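Local atomic coordinates of TCP pilus virulence regulatory protein (Vibrio cholerae, PDB entry 4MLO), a protein that probably activates transcription of virulence genes, including those of the TCP pilus, as an AraC-family DNA-binding regulator that binds palmitoleic acid. Residues 57-62 / 114-119. Residues are numbered along the deposited sequence; the frame is centred on the assembly and turned at random.
Sequences SIILLK and LLLWNC
Ile-59 sits between Leu-114 and Leu-116 on one face of an antiparallel strand pair, and each of its branches meets a different leucine. Its CG2, anti to the backbone N (the CG1 torsion chi1 is -52°), packs against Leu-114 CD2 at 3.7 Å. The other branch ends in CD1, which presses on Leu-116 CD1 at 3.3 Å, tighter than usual carbon contact. Leu-114 and Leu-61 run alongside each other in the same direction, with Leu-61 CD2 3.6 Å from Leu-114 CG. Farther along this face, Ser-57 CB touches Leu-116 CD1, while its OG is hydrogen-bonded to Asn-54 N. The reverse face carries Ile-58, Leu-60, Leu-115 and Trp-117. Here Leu-60 CD1 rests 3.6 Å from Leu-115 O, and Cys-119 SG reaches Ile-58 CG1 at 3.3 Å while lying in plane at the edge of the Trp-117 ring. Two hydrogen-bonded pairs fix the register: Ile-58 with Trp-117, whose backbone N lies 2.8 Å from Ile-58 O, in the carbonyl plane, and Leu-60 with Leu-115. Strand 114-118 is outermost in a five-stranded sheet of the cupin-like domain; strand 57-61 also pairs with 31-35. Leu-61 borders the palmitoleic acid pocket, whereas helix 141-159 packs on Leu-115 and Trp-117, with Phe-151 edge-to-face to the indole, and helix 121-131 meets Ile-58 and Cys-119.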
# COMPACT_ATOMS: atom_id res chain seq x y z
N SER A 57 3.59 -5.72 -16.00
CA SER A 57 4.38 -5.02 -15.00
C SER A 57 3.63 -5.02 -13.67
O SER A 57 2.54 -4.44 -13.57
CB SER A 57 4.67 -3.59 -15.44
OG SER A 57 5.27 -3.51 -16.73
N ILE A 58 4.22 -5.62 -12.64
CA ILE A 58 3.65 -5.60 -11.30
C ILE A 58 4.40 -4.56 -10.48
O ILE A 58 5.64 -4.61 -10.39
CB ILE A 58 3.76 -6.98 -10.62
CG1 ILE A 58 3.16 -8.08 -11.47
CG2 ILE A 58 3.09 -6.95 -9.23
CD1 ILE A 58 1.69 -7.93 -11.76
N ILE A 59 3.65 -3.66 -9.82
CA ILE A 59 4.21 -2.70 -8.89
C ILE A 59 3.88 -3.18 -7.48
O ILE A 59 2.72 -3.49 -7.18
CB ILE A 59 3.66 -1.28 -9.11
CG1 ILE A 59 3.82 -0.88 -10.59
CG2 ILE A 59 4.36 -0.31 -8.19
CD1 ILE A 59 5.25 -0.78 -11.05
N LEU A 60 4.90 -3.28 -6.64
CA LEU A 60 4.73 -3.70 -5.26
C LEU A 60 4.97 -2.50 -4.36
O LEU A 60 6.01 -1.85 -4.47
CB LEU A 60 5.71 -4.81 -4.92
CG LEU A 60 5.54 -6.12 -5.70
CD1 LEU A 60 6.31 -6.08 -7.04
CD2 LEU A 60 5.96 -7.30 -4.86
N LEU A 61 4.08 -2.29 -3.40
CA LEU A 61 4.21 -1.19 -2.45
C LEU A 61 4.39 -1.76 -1.05
O LEU A 61 3.58 -2.59 -0.60
CB LEU A 61 3.00 -0.25 -2.49
CG LEU A 61 2.65 0.37 -3.86
CD1 LEU A 61 1.43 1.26 -3.73
CD2 LEU A 61 3.83 1.16 -4.40
N LYS A 62 5.43 -1.30 -0.36
CA LYS A 62 5.78 -1.87 0.95
C LYS A 62 4.87 -1.31 2.05
O LYS A 62 4.57 -0.12 2.09
CB LYS A 62 7.24 -1.57 1.28
CG LYS A 62 7.71 -2.32 2.48
CD LYS A 62 9.04 -1.80 2.96
CE LYS A 62 10.07 -1.90 1.91
NZ LYS A 62 11.40 -1.55 2.50
N LEU A 114 8.94 1.00 -3.44
CA LEU A 114 8.12 0.76 -4.61
C LEU A 114 8.96 -0.05 -5.58
O LEU A 114 10.02 0.41 -6.02
CB LEU A 114 7.65 2.09 -5.24
CG LEU A 114 6.69 2.04 -6.43
CD1 LEU A 114 5.97 3.39 -6.54
CD2 LEU A 114 7.37 1.72 -7.74
N LEU A 115 8.53 -1.27 -5.86
CA LEU A 115 9.34 -2.23 -6.61
C LEU A 115 8.54 -2.69 -7.83
O LEU A 115 7.31 -2.72 -7.81
CB LEU A 115 9.75 -3.41 -5.73
CG LEU A 115 10.40 -3.08 -4.37
CD1 LEU A 115 10.68 -4.37 -3.62
CD2 LEU A 115 11.70 -2.32 -4.54
N LEU A 116 9.25 -2.92 -8.93
CA LEU A 116 8.68 -3.41 -10.18
C LEU A 116 9.13 -4.85 -10.44
O LEU A 116 10.30 -5.19 -10.26
CB LEU A 116 9.12 -2.50 -11.34
CG LEU A 116 8.71 -2.88 -12.77
CD1 LEU A 116 7.37 -2.27 -13.12
CD2 LEU A 116 9.77 -2.44 -13.77
N TRP A 117 8.20 -5.69 -10.89
CA TRP A 117 8.55 -6.99 -11.43
C TRP A 117 7.86 -7.19 -12.77
O TRP A 117 6.64 -7.07 -12.87
CB TRP A 117 8.19 -8.12 -10.47
CG TRP A 117 8.64 -9.44 -11.00
CD1 TRP A 117 7.87 -10.35 -11.65
CD2 TRP A 117 9.97 -10.00 -10.94
NE1 TRP A 117 8.62 -11.44 -12.00
CE2 TRP A 117 9.92 -11.25 -11.57
CE3 TRP A 117 11.19 -9.56 -10.40
CZ2 TRP A 117 11.04 -12.07 -11.70
CZ3 TRP A 117 12.31 -10.37 -10.52
CH2 TRP A 117 12.22 -11.62 -11.17
N ASN A 118 8.65 -7.47 -13.81
CA ASN A 118 8.11 -7.78 -15.13
C ASN A 118 7.79 -9.27 -15.20
O ASN A 118 8.70 -10.11 -15.17
CB ASN A 118 9.10 -7.36 -16.21
CG ASN A 118 9.20 -5.85 -16.34
OD1 ASN A 118 8.19 -5.16 -16.55
ND2 ASN A 118 10.41 -5.32 -16.22
N CYS A 119 6.50 -9.60 -15.30
CA CYS A 119 6.04 -10.98 -15.13
C CYS A 119 6.20 -11.83 -16.38
O CYS A 119 6.09 -11.35 -17.51
CB CYS A 119 4.56 -11.01 -14.78
SG CYS A 119 4.23 -10.70 -13.09